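Local coordinates for hypothetical protein aq_1665 (Aquifex aeolicus, PDB 1XM7) that is of unknown function but belongs to the calcineurin-like phosphoesterases and is probably a metal-dependent hydrolase, at residues M4-D9 with R182-L187; K74-V77 with H81-D84; S87-E90 with E94-D97; Y99-H104 with R108-H113. One frame throughout, in Å; residues are numbered along the deposited sequence.

Contact 1 of 4, residues M4-D9 with R182-L187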
loop_
_atom_site.group_PDB
_atom_site.type_symbol
_atom_site.label_atom_id
_atom_site.label_comp_id
_atom_site.label_asym_id
_atom_site.label_seq_id
_atom_site.Cartn_x
_atom_site.Cartn_y
_atom_site.Cartn_z
ATOM N N MET A 4 -13.017 -1.916 3.858
ATOM C CA MET A 4 -11.912 -1.720 2.928
ATOM C C MET A 4 -10.637 -1.569 3.746
ATOM O O MET A 4 -10.625 -0.849 4.745
ATOM C CB MET A 4 -12.109 -0.454 2.081
ATOM C CG MET A 4 -13.267 -0.486 1.085
ATOM S SD MET A 4 -13.265 0.963 -0.042
ATOM C CE MET A 4 -13.083 2.279 1.139
ATOM N N TYR A 5 -9.573 -2.252 3.330
ATOM C CA TYR A 5 -8.292 -2.161 4.022
ATOM C C TYR A 5 -7.208 -1.731 3.058
ATOM O O TYR A 5 -7.305 -1.998 1.867
ATOM C CB TYR A 5 -7.907 -3.500 4.631
ATOM C CG TYR A 5 -8.851 -3.946 5.704
ATOM C CD1 TYR A 5 -9.939 -4.761 5.403
ATOM C CD2 TYR A 5 -8.682 -3.516 7.021
ATOM C CE1 TYR A 5 -10.842 -5.141 6.390
ATOM C CE2 TYR A 5 -9.576 -3.882 8.014
ATOM C CZ TYR A 5 -10.653 -4.695 7.695
ATOM O OH TYR A 5 -11.531 -5.074 8.676
ATOM N N PHE A 6 -6.178 -1.068 3.574
ATOM C CA PHE A 6 -5.089 -0.606 2.732
ATOM C C PHE A 6 -3.766 -0.890 3.393
ATOM O O PHE A 6 -3.585 -0.646 4.585
ATOM C CB PHE A 6 -5.218 0.884 2.460
ATOM C CG PHE A 6 -6.597 1.288 2.080
ATOM C CD1 PHE A 6 -7.588 1.414 3.056
ATOM C CD2 PHE A 6 -6.940 1.457 0.748
ATOM C CE1 PHE A 6 -8.898 1.692 2.710
ATOM C CE2 PHE A 6 -8.257 1.738 0.389
ATOM C CZ PHE A 6 -9.235 1.853 1.369
ATOM N N ILE A 7 -2.838 -1.394 2.589
ATOM C CA ILE A 7 -1.517 -1.766 3.058
ATOM C C ILE A 7 -0.596 -1.658 1.861
ATOM O O ILE A 7 -1.056 -1.736 0.721
ATOM C CB ILE A 7 -1.552 -3.223 3.541
ATOM C CG1 ILE A 7 -0.274 -3.575 4.314
ATOM C CG2 ILE A 7 -1.796 -4.147 2.337
ATOM C CD1 ILE A 7 -0.402 -4.882 5.116
ATOM N N SER A 8 0.693 -1.473 2.102
ATOM C CA SER A 8 1.621 -1.385 0.989
ATOM C C SER A 8 3.064 -1.550 1.423
ATOM O O SER A 8 3.378 -1.481 2.608
ATOM C CB SER A 8 1.461 -0.053 0.263
ATOM O OG SER A 8 1.872 0.999 1.101
ATOM N N ASP A 9 3.935 -1.768 0.446
ATOM C CA ASP A 9 5.359 -1.939 0.692
ATOM C C ASP A 9 5.633 -3.101 1.624
ATOM O O ASP A 9 6.427 -2.982 2.560
ATOM C CB ASP A 9 5.950 -0.662 1.277
ATOM C CG ASP A 9 5.638 0.541 0.436
ATOM O OD1 ASP A 9 4.582 1.164 0.651
ATOM O OD2 ASP A 9 6.432 0.852 -0.465
ATOM N N ARG A 182 -11.946 2.793 8.584
ATOM C CA ARG A 182 -12.308 3.551 9.771
ATOM C C ARG A 182 -11.462 4.802 9.845
ATOM O O ARG A 182 -11.984 5.907 9.970
ATOM C CB ARG A 182 -12.082 2.713 11.027
ATOM C CG ARG A 182 -13.111 1.607 11.242
ATOM C CD ARG A 182 -14.201 2.011 12.244
ATOM N NE ARG A 182 -15.080 3.085 11.768
ATOM C CZ ARG A 182 -15.010 4.361 12.155
ATOM N NH1 ARG A 182 -14.093 4.752 13.039
ATOM N NH2 ARG A 182 -15.866 5.251 11.658
ATOM N N GLU A 183 -10.149 4.617 9.764
ATOM C CA GLU A 183 -9.213 5.729 9.824
ATOM C C GLU A 183 -9.443 6.767 8.731
ATOM O O GLU A 183 -8.986 7.908 8.847
ATOM C CB GLU A 183 -7.788 5.193 9.766
ATOM C CG GLU A 183 -7.390 4.486 11.043
ATOM C CD GLU A 183 -6.384 3.376 10.813
ATOM O OE1 GLU A 183 -6.771 2.317 10.269
ATOM O OE2 GLU A 183 -5.202 3.567 11.175
ATOM N N ILE A 184 -10.148 6.375 7.671
ATOM C CA ILE A 184 -10.456 7.295 6.577
ATOM C C ILE A 184 -11.555 8.214 7.082
ATOM O O ILE A 184 -11.530 9.422 6.854
ATOM C CB ILE A 184 -10.993 6.557 5.321
ATOM C CG1 ILE A 184 -9.946 5.580 4.789
ATOM C CG2 ILE A 184 -11.361 7.567 4.238
ATOM C CD1 ILE A 184 -10.378 4.863 3.536
ATOM N N ASP A 185 -12.520 7.611 7.773
ATOM C CA ASP A 185 -13.658 8.322 8.341
ATOM C C ASP A 185 -13.209 9.308 9.405
ATOM O O ASP A 185 -13.806 10.372 9.567
ATOM C CB ASP A 185 -14.638 7.320 8.945
ATOM C CG ASP A 185 -15.219 6.390 7.905
ATOM O OD1 ASP A 185 -15.843 5.374 8.282
ATOM O OD2 ASP A 185 -15.053 6.682 6.702
ATOM N N LYS A 186 -12.153 8.951 10.127
ATOM C CA LYS A 186 -11.629 9.820 11.167
ATOM C C LYS A 186 -11.257 11.158 10.540
ATOM O O LYS A 186 -11.032 12.135 11.240
ATOM C CB LYS A 186 -10.398 9.187 11.825
ATOM C CG LYS A 186 -10.545 7.700 12.184
ATOM C CD LYS A 186 -11.825 7.394 12.961
ATOM C CE LYS A 186 -11.885 8.135 14.296
ATOM N NZ LYS A 186 -13.198 7.952 14.999
ATOM N N LEU A 187 -11.196 11.194 9.213
ATOM C CA LEU A 187 -10.869 12.418 8.489
ATOM C C LEU A 187 -12.156 13.073 7.984
ATOM O O LEU A 187 -12.450 14.223 8.319
ATOM C CB LEU A 187 -9.951 12.103 7.307
ATOM C CG LEU A 187 -8.648 11.393 7.670
ATOM C CD1 LEU A 187 -7.898 11.030 6.408
ATOM C CD2 LEU A 187 -7.802 12.288 8.554
#
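Ile184 carries this small contact almost alone, resting the methyl CD1 of its longer branch against the ring of Phe6 at 3.6 Å from CE1. The same methyl lies 3.9 Å from Phe6 CZ, so it meets the CE1-CZ side of the ring obliquely, and the two side chains cross at about a right angle. Ile184 reaches that point because CG1 stands beside the backbone N, anti to the carbonyl carbon (chi1 -61°), with CD1 continuing the extended line (chi2 -178°). The backbones stay well apart, the CA atoms of Met4 and Arg182 being 8.6 Å from each other. Met4 is the lesser partner: its CE comes within 4.4 Å of Ile184 CD1. CE also meets the Phe6 ring at the edge, in plane, which draws the three side chains into one apolar cluster. No hydrogen bond crosses; within these two segments the helix is joined to the strand by apolar contacts of one branched side chain. At the far end of segment 4-9, Ser8 OG donates to Asp9 OD1 at 2.8 Å, on the anti side of the carboxylate; OD1 also accepts from His147 N. Asp9 opens a D-x-H sequence like the one that supplies metal ligands in related metallophosphoesterases; no metal is modelled beside it here. Around the contact, Phe6 lays its ring nearly parallel to that of Tyr48 in strand 46-49, and Met4 packs on Ile102 of strand 99-104. Ile184 continues onto Leu142 and Ile144, so helix 182-185 lies against strand 142-145 as well as strand 4-7.

Contact 2 of 4, residues K74-V77 with H81-D84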
loop_
_atom_site.group_PDB
_atom_site.type_symbol
_atom_site.label_atom_id
_atom_site.label_comp_id
_atom_site.label_asym_id
_atom_site.label_seq_id
_atom_site.Cartn_x
_atom_site.Cartn_y
_atom_site.Cartn_z
ATOM N N LYS A 74 -8.900 -8.885 -3.375
ATOM C CA LYS A 74 -7.581 -8.265 -3.334
ATOM C C LYS A 74 -7.252 -7.566 -4.642
ATOM O O LYS A 74 -7.290 -8.175 -5.707
ATOM C CB LYS A 74 -6.519 -9.326 -3.027
ATOM C CG LYS A 74 -6.760 -10.009 -1.692
ATOM C CD LYS A 74 -5.854 -11.207 -1.460
ATOM C CE LYS A 74 -6.244 -11.940 -0.173
ATOM N NZ LYS A 74 -7.571 -12.590 -0.319
ATOM N N ILE A 75 -6.949 -6.276 -4.566
ATOM C CA ILE A 75 -6.602 -5.541 -5.770
ATOM C C ILE A 75 -5.259 -4.860 -5.518
ATOM O O ILE A 75 -4.948 -4.499 -4.383
ATOM C CB ILE A 75 -7.717 -4.507 -6.152
ATOM C CG1 ILE A 75 -7.354 -3.114 -5.673
ATOM C CG2 ILE A 75 -9.054 -4.907 -5.547
ATOM C CD1 ILE A 75 -6.514 -2.359 -6.654
ATOM N N LEU A 76 -4.461 -4.710 -6.572
ATOM C CA LEU A 76 -3.139 -4.094 -6.455
ATOM C C LEU A 76 -2.963 -2.845 -7.313
ATOM O O LEU A 76 -3.511 -2.750 -8.418
ATOM C CB LEU A 76 -2.040 -5.105 -6.841
ATOM C CG LEU A 76 -0.642 -4.552 -7.201
ATOM C CD1 LEU A 76 0.068 -4.069 -5.945
ATOM C CD2 LEU A 76 0.203 -5.625 -7.881
ATOM N N VAL A 77 -2.205 -1.889 -6.776
ATOM C CA VAL A 77 -1.855 -0.667 -7.484
ATOM C C VAL A 77 -0.338 -0.790 -7.494
ATOM O O VAL A 77 0.321 -0.668 -6.455
ATOM C CB VAL A 77 -2.271 0.612 -6.727
ATOM C CG1 VAL A 77 -1.974 1.840 -7.589
ATOM C CG2 VAL A 77 -3.756 0.557 -6.384
ATOM N N HIS A 81 8.719 -1.688 -7.870
ATOM C CA HIS A 81 9.320 -3.008 -7.928
ATOM C C HIS A 81 8.368 -4.071 -8.488
ATOM O O HIS A 81 8.794 -5.176 -8.824
ATOM C CB HIS A 81 9.836 -3.431 -6.554
ATOM C CG HIS A 81 10.721 -4.642 -6.597
ATOM N ND1 HIS A 81 12.033 -4.590 -7.015
ATOM C CD2 HIS A 81 10.473 -5.941 -6.303
ATOM C CE1 HIS A 81 12.558 -5.804 -6.974
ATOM N NE2 HIS A 81 11.632 -6.642 -6.545
ATOM N N ASP A 82 7.086 -3.738 -8.592
ATOM C CA ASP A 82 6.092 -4.666 -9.131
ATOM C C ASP A 82 6.204 -4.661 -10.658
ATOM O O ASP A 82 5.605 -3.802 -11.316
ATOM C CB ASP A 82 4.688 -4.204 -8.737
ATOM C CG ASP A 82 4.500 -4.111 -7.242
ATOM O OD1 ASP A 82 3.719 -3.249 -6.802
ATOM O OD2 ASP A 82 5.117 -4.905 -6.505
ATOM N N LYS A 83 6.943 -5.610 -11.233
ATOM C CA LYS A 83 7.114 -5.631 -12.686
ATOM C C LYS A 83 6.339 -6.672 -13.495
ATOM O O LYS A 83 5.740 -6.337 -14.525
ATOM C CB LYS A 83 8.606 -5.721 -13.036
ATOM C CG LYS A 83 9.340 -6.926 -12.447
ATOM C CD LYS A 83 10.847 -6.926 -12.796
ATOM C CE LYS A 83 11.624 -7.953 -11.951
ATOM N NZ LYS A 83 13.108 -7.920 -12.178
ATOM N N ASP A 84 6.335 -7.919 -13.036
ATOM C CA ASP A 84 5.648 -8.993 -13.752
ATOM C C ASP A 84 4.157 -9.082 -13.433
ATOM O O ASP A 84 3.753 -9.654 -12.417
ATOM C CB ASP A 84 6.316 -10.328 -13.432
ATOM C CG ASP A 84 5.874 -11.440 -14.364
ATOM O OD1 ASP A 84 4.809 -11.314 -15.011
ATOM O OD2 ASP A 84 6.595 -12.454 -14.435
#
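Leu76 and Asp82 point at each other from opposite directions, the methyl CD1 of the leucine meeting the carboxylate oxygen OD1 of the aspartate at 3.8 Å. The pairing is a van der Waals touch between unlike groups, with no hydrogen bond between the segments. Leu76 offers CD1 because CG lies anti to the backbone N (chi1 162°), while Asp82 brings its carboxylate forward with CG beside its own backbone N (chi1 -59°). The same oxygen, Asp82 OD1, passes 4.3 Å from Val77 O without bonding to it. What holds the carboxylate is the loop backbone: OD1 accepts from the N-H groups of Gly79 and Asp52, and OD2 from that of Phe53. Three bonds thus fix its rotation, and the leucine methyl packs against a group already set in place. Asp82 ends the G-N-H-D sequence characteristic of calcineurin-like phosphoesterases, and its bonds tie the loop after strand 73-77 to the one following strand 46-49. The preceding His81 stacks its ring on Trp55, and its backbone N bonds to Asp52, which links the same two loops again. In the sheet, strand 73-77 runs between strands 46-49 and 94-96, with Leu76 hydrogen-bonded through its backbone to Glu94 and Tyr96 and its side chain also touching His49 and Phe92, while segment 81-84 leads into helix 85-88.

Contact 3 of 4, residues S87-E90 with E94-D97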
loop_
_atom_site.group_PDB
_atom_site.type_symbol
_atom_site.label_atom_id
_atom_site.label_comp_id
_atom_site.label_asym_id
_atom_site.label_seq_id
_atom_site.Cartn_x
_atom_site.Cartn_y
_atom_site.Cartn_z
ATOM N N SER A 87 2.749 -12.852 -13.284
ATOM C CA SER A 87 3.031 -13.597 -12.064
ATOM C C SER A 87 2.092 -13.111 -10.976
ATOM O O SER A 87 1.629 -13.892 -10.142
ATOM C CB SER A 87 4.471 -13.365 -11.609
ATOM O OG SER A 87 5.401 -14.006 -12.459
ATOM N N LEU A 88 1.815 -11.811 -11.002
ATOM C CA LEU A 88 0.947 -11.177 -10.021
ATOM C C LEU A 88 -0.529 -11.500 -10.180
ATOM O O LEU A 88 -1.254 -11.596 -9.186
ATOM C CB LEU A 88 1.129 -9.660 -10.077
ATOM C CG LEU A 88 2.458 -9.120 -9.548
ATOM C CD1 LEU A 88 2.637 -7.669 -9.977
ATOM C CD2 LEU A 88 2.505 -9.259 -8.024
ATOM N N LYS A 89 -0.979 -11.676 -11.418
ATOM C CA LYS A 89 -2.391 -11.927 -11.655
ATOM C C LYS A 89 -3.061 -12.919 -10.734
ATOM O O LYS A 89 -4.260 -12.794 -10.462
ATOM C CB LYS A 89 -2.636 -12.309 -13.111
ATOM C CG LYS A 89 -2.580 -11.088 -14.012
ATOM C CD LYS A 89 -3.182 -11.319 -15.386
ATOM C CE LYS A 89 -3.125 -10.035 -16.230
ATOM N NZ LYS A 89 -3.884 -10.131 -17.523
ATOM N N GLU A 90 -2.313 -13.882 -10.216
ATOM C CA GLU A 90 -2.963 -14.839 -9.344
ATOM C C GLU A 90 -2.827 -14.612 -7.859
ATOM O O GLU A 90 -3.049 -15.522 -7.061
ATOM C CB GLU A 90 -2.541 -16.252 -9.685
ATOM C CG GLU A 90 -1.197 -16.663 -9.229
ATOM C CD GLU A 90 -0.930 -18.066 -9.706
ATOM O OE1 GLU A 90 -0.251 -18.221 -10.752
ATOM O OE2 GLU A 90 -1.439 -19.009 -9.053
ATOM N N GLU A 94 -7.759 -7.734 -9.155
ATOM C CA GLU A 94 -7.682 -6.555 -10.015
ATOM C C GLU A 94 -6.298 -5.937 -9.851
ATOM O O GLU A 94 -5.759 -5.876 -8.741
ATOM C CB GLU A 94 -8.743 -5.517 -9.611
ATOM C CG GLU A 94 -10.214 -5.954 -9.768
ATOM C CD GLU A 94 -11.209 -5.034 -9.032
ATOM O OE1 GLU A 94 -11.065 -3.793 -9.127
ATOM O OE2 GLU A 94 -12.143 -5.549 -8.367
ATOM N N ILE A 95 -5.718 -5.491 -10.954
ATOM C CA ILE A 95 -4.413 -4.847 -10.915
ATOM C C ILE A 95 -4.493 -3.571 -11.742
ATOM O O ILE A 95 -4.930 -3.584 -12.895
ATOM C CB ILE A 95 -3.310 -5.750 -11.492
ATOM C CG1 ILE A 95 -3.187 -7.016 -10.645
ATOM C CG2 ILE A 95 -1.990 -5.010 -11.511
ATOM C CD1 ILE A 95 -2.183 -7.999 -11.169
ATOM N N TYR A 96 -4.088 -2.467 -11.131
ATOM C CA TYR A 96 -4.094 -1.167 -11.783
ATOM C C TYR A 96 -2.637 -0.737 -11.844
ATOM O O TYR A 96 -1.978 -0.632 -10.811
ATOM C CB TYR A 96 -4.933 -0.204 -10.950
ATOM C CG TYR A 96 -6.374 -0.633 -10.911
ATOM C CD1 TYR A 96 -7.222 -0.373 -11.986
ATOM C CD2 TYR A 96 -6.869 -1.382 -9.852
ATOM C CE1 TYR A 96 -8.520 -0.853 -12.016
ATOM C CE2 TYR A 96 -8.173 -1.871 -9.870
ATOM C CZ TYR A 96 -8.992 -1.602 -10.961
ATOM O OH TYR A 96 -10.276 -2.093 -11.007
ATOM N N ASP A 97 -2.130 -0.495 -13.049
ATOM C CA ASP A 97 -0.726 -0.151 -13.186
ATOM C C ASP A 97 -0.230 1.166 -12.605
ATOM O O ASP A 97 0.980 1.344 -12.466
ATOM C CB ASP A 97 -0.279 -0.284 -14.647
ATOM C CG ASP A 97 -1.155 0.479 -15.599
ATOM O OD1 ASP A 97 -2.335 0.101 -15.743
ATOM O OD2 ASP A 97 -0.656 1.452 -16.202
#
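Within the beta-alpha-beta unit formed by strand 73-77, helix 85-88 and strand 94-96, the helix is joined to the second strand chiefly by Ile95, whose CD1 touches Leu88 CB at 3.9 Å. That one methyl is also 3.9 Å from Lys89 N and 4.2 Å from Lys89 CG. It therefore nestles against the backbone where Leu88 passes into Lys89, and touches the root of each side chain instead of its end. Ile95 is shaped for this reach, with CG1 anti to the carbonyl carbon (chi1 -62°) and CD1 extended beyond it, while the shorter branch CG2 turns the other way along the strand. Leu88 leads its own tip onward to Leu76, Phe53 and Phe57, so the helix, lying on the crossover between these parallel neighbours, meets strand 73-77 as well as strand 94-96. Strand 94-96 is an outermost strand of its five-stranded sheet, and Ile95 is the residue that faces the helix there, packing on Met78 as well. Lys89 is exposed, and the aliphatic start of its chain borders the contact. Across the strand from Ile95, Glu94 and Tyr96 are tied to each other: Tyr96 OH donates to Glu94 OE1 at 2.7 Å. The hydroxyl comes from the anti side of the carboxylate, 24° out of its plane. Glu94 has a second partner, its OE2 forming a salt bridge with Arg73 NH1.

Contact 4 of 4, residues Y99-H104 with R108-H113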
loop_
_atom_site.group_PDB
_atom_site.type_symbol
_atom_site.label_atom_id
_atom_site.label_comp_id
_atom_site.label_asym_id
_atom_site.label_seq_id
_atom_site.Cartn_x
_atom_site.Cartn_y
_atom_site.Cartn_z
ATOM N N TYR A 99 -2.801 3.966 -10.773
ATOM C CA TYR A 99 -3.671 4.539 -9.751
ATOM C C TYR A 99 -5.054 3.947 -9.849
ATOM O O TYR A 99 -5.365 3.219 -10.784
ATOM C CB TYR A 99 -3.806 6.047 -9.926
ATOM C CG TYR A 99 -4.703 6.411 -11.085
ATOM C CD1 TYR A 99 -4.261 6.293 -12.396
ATOM C CD2 TYR A 99 -6.015 6.826 -10.869
ATOM C CE1 TYR A 99 -5.099 6.578 -13.467
ATOM C CE2 TYR A 99 -6.867 7.112 -11.933
ATOM C CZ TYR A 99 -6.401 6.984 -13.227
ATOM O OH TYR A 99 -7.236 7.255 -14.281
ATOM N N LYS A 100 -5.892 4.288 -8.883
ATOM C CA LYS A 100 -7.267 3.819 -8.867
ATOM C C LYS A 100 -8.035 4.817 -8.041
ATOM O O LYS A 100 -7.571 5.251 -6.988
ATOM C CB LYS A 100 -7.372 2.436 -8.221
ATOM C CG LYS A 100 -8.497 1.563 -8.768
ATOM C CD LYS A 100 -9.860 1.961 -8.252
ATOM C CE LYS A 100 -10.914 0.938 -8.669
ATOM N NZ LYS A 100 -11.030 0.866 -10.155
ATOM N N ILE A 101 -9.202 5.199 -8.529
ATOM C CA ILE A 101 -10.019 6.137 -7.799
ATOM C C ILE A 101 -11.264 5.448 -7.275
ATOM O O ILE A 101 -11.936 4.702 -7.993
ATOM C CB ILE A 101 -10.403 7.331 -8.677
ATOM C CG1 ILE A 101 -9.146 8.142 -8.983
ATOM C CG2 ILE A 101 -11.423 8.194 -7.966
ATOM C CD1 ILE A 101 -9.361 9.291 -9.919
ATOM N N ILE A 102 -11.538 5.675 -5.998
ATOM C CA ILE A 102 -12.709 5.097 -5.362
ATOM C C ILE A 102 -13.417 6.197 -4.582
ATOM O O ILE A 102 -12.809 7.219 -4.254
ATOM C CB ILE A 102 -12.332 3.915 -4.410
ATOM C CG1 ILE A 102 -11.495 4.403 -3.234
ATOM C CG2 ILE A 102 -11.542 2.866 -5.173
ATOM C CD1 ILE A 102 -11.183 3.309 -2.240
ATOM N N GLU A 103 -14.704 5.989 -4.315
ATOM C CA GLU A 103 -15.518 6.953 -3.579
ATOM C C GLU A 103 -16.009 6.277 -2.315
ATOM O O GLU A 103 -16.549 5.178 -2.366
ATOM C CB GLU A 103 -16.721 7.388 -4.416
ATOM C CG GLU A 103 -16.365 7.905 -5.804
ATOM C CD GLU A 103 -17.592 8.199 -6.657
ATOM O OE1 GLU A 103 -17.426 8.471 -7.872
ATOM O OE2 GLU A 103 -18.721 8.159 -6.113
ATOM N N HIS A 104 -15.824 6.926 -1.179
ATOM C CA HIS A 104 -16.264 6.340 0.072
ATOM C C HIS A 104 -17.122 7.328 0.852
ATOM O O HIS A 104 -16.675 8.437 1.146
ATOM C CB HIS A 104 -15.048 5.935 0.903
ATOM C CG HIS A 104 -15.392 5.305 2.219
ATOM N ND1 HIS A 104 -14.977 5.830 3.426
ATOM C CD2 HIS A 104 -16.094 4.187 2.516
ATOM C CE1 HIS A 104 -15.410 5.061 4.408
ATOM N NE2 HIS A 104 -16.089 4.057 3.884
ATOM N N ARG A 108 -14.057 11.431 -2.321
ATOM C CA ARG A 108 -13.365 10.768 -3.421
ATOM C C ARG A 108 -11.919 10.458 -3.045
ATOM O O ARG A 108 -11.182 11.346 -2.616
ATOM C CB ARG A 108 -13.422 11.683 -4.639
ATOM C CG ARG A 108 -13.254 10.990 -5.953
ATOM C CD ARG A 108 -13.703 11.891 -7.090
ATOM N NE ARG A 108 -13.447 11.245 -8.372
ATOM C CZ ARG A 108 -13.908 11.671 -9.544
ATOM N NH1 ARG A 108 -14.665 12.761 -9.613
ATOM N NH2 ARG A 108 -13.597 11.010 -10.654
ATOM N N ILE A 109 -11.517 9.199 -3.229
ATOM C CA ILE A 109 -10.174 8.757 -2.863
ATOM C C ILE A 109 -9.249 8.274 -3.987
ATOM O O ILE A 109 -9.594 7.377 -4.766
ATOM C CB ILE A 109 -10.239 7.622 -1.810
ATOM C CG1 ILE A 109 -11.173 8.018 -0.662
ATOM C CG2 ILE A 109 -8.839 7.339 -1.266
ATOM C CD1 ILE A 109 -11.443 6.899 0.331
ATOM N N LEU A 110 -8.059 8.870 -4.035
ATOM C CA LEU A 110 -7.041 8.512 -5.008
ATOM C C LEU A 110 -6.127 7.495 -4.342
ATOM O O LEU A 110 -5.596 7.731 -3.250
ATOM C CB LEU A 110 -6.195 9.726 -5.406
ATOM C CG LEU A 110 -5.520 9.785 -6.787
ATOM C CD1 LEU A 110 -4.198 10.503 -6.652
ATOM C CD2 LEU A 110 -5.297 8.414 -7.365
ATOM N N LEU A 111 -5.958 6.365 -5.016
ATOM C CA LEU A 111 -5.098 5.296 -4.548
ATOM C C LEU A 111 -3.929 5.215 -5.511
ATOM O O LEU A 111 -4.105 4.994 -6.716
ATOM C CB LEU A 111 -5.840 3.969 -4.573
ATOM C CG LEU A 111 -7.188 3.892 -3.865
ATOM C CD1 LEU A 111 -7.755 2.510 -4.086
ATOM C CD2 LEU A 111 -7.038 4.186 -2.379
ATOM N N SER A 112 -2.735 5.405 -4.979
ATOM C CA SER A 112 -1.539 5.334 -5.790
ATOM C C SER A 112 -0.396 4.840 -4.910
ATOM O O SER A 112 -0.494 4.881 -3.684
ATOM C CB SER A 112 -1.214 6.709 -6.342
ATOM O OG SER A 112 -0.161 6.622 -7.277
ATOM N N HIS A 113 0.674 4.348 -5.520
ATOM C CA HIS A 113 1.809 3.885 -4.742
ATOM C C HIS A 113 2.668 5.077 -4.363
ATOM O O HIS A 113 3.241 5.127 -3.284
ATOM C CB HIS A 113 2.656 2.915 -5.557
ATOM C CG HIS A 113 3.971 2.587 -4.920
ATOM N ND1 HIS A 113 4.082 1.770 -3.815
ATOM C CD2 HIS A 113 5.227 2.997 -5.212
ATOM C CE1 HIS A 113 5.350 1.693 -3.452
ATOM N NE2 HIS A 113 6.066 2.427 -4.283
#
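Arg108 and Glu103 face each other as a non-hydrogen-bonded pair at the turn end of an antiparallel beta hairpin made by strands 99-104 and 107-112. The extended Arg108 side chain crosses that of Ile101 at a slant, and Ile101 CG2 meets the guanidinium edge in plane, 3.7 Å from NE. NE is buried with no polar partner in the model, whereas NH2 forms a salt bridge with Glu138. Ile109 comes next, in a hydrogen-bonded pair with Ile102: Ile109 N donates to Ile102 O at 2.6 Å, nearly straight at 164°, and Ile102 N returns a bond to Ile109 O. Ile102 holds CG1 between its backbone N and carbonyl carbon (chi1 65°), which sets that atom 3.7 Å from Ile109 CB. Leu110 turns to the opposite face, where its CD2 touches Tyr99 CB at 3.8 Å and helix 125-137 packs over both residues. Leu111 resumes the face of Ile109; its N bonds to Lys100 O at 2.8 Å, and its CD1 lies 4.0 Å from both CG2 and CD1 of Ile102. Put in place of Ile102, an alanine lacks these two atoms and the CG1 beside Ile109 CB, and is likely to leave a gap along Ile109 and Leu111. Leu111 O accepts from Lys100 N and also receives a CA-H...O contact from Tyr99 CA at 3.1 Å. At Ser112, OG is hydrogen-bonded to the carbonyl oxygen of Phe98.

In the fold
Contacts 1, 2 and 3 reach the five-stranded sheet, while contact 4 lies in the four-stranded one. Contacts 2, 3 and 4 follow in series along the chain, nested inside the loop that contact 1 closes. Contacts 2 and 3 have centres 5 Å apart and share neighbouring strands 73-77 and 94-96. Contacts 1 and 4, with centres 11 Å apart, touch where Met4 meets Ile102. Val77 of contact 2 packs its CG1 on the backbone of Tyr99 and Leu111; these touches are consistent with two sheets packed against each other, as in calcineurin-like phosphoesterases. The loops bearing Asp9, Asp82 and His113 gather at the strand ends, where this family's active site lies and probably does here.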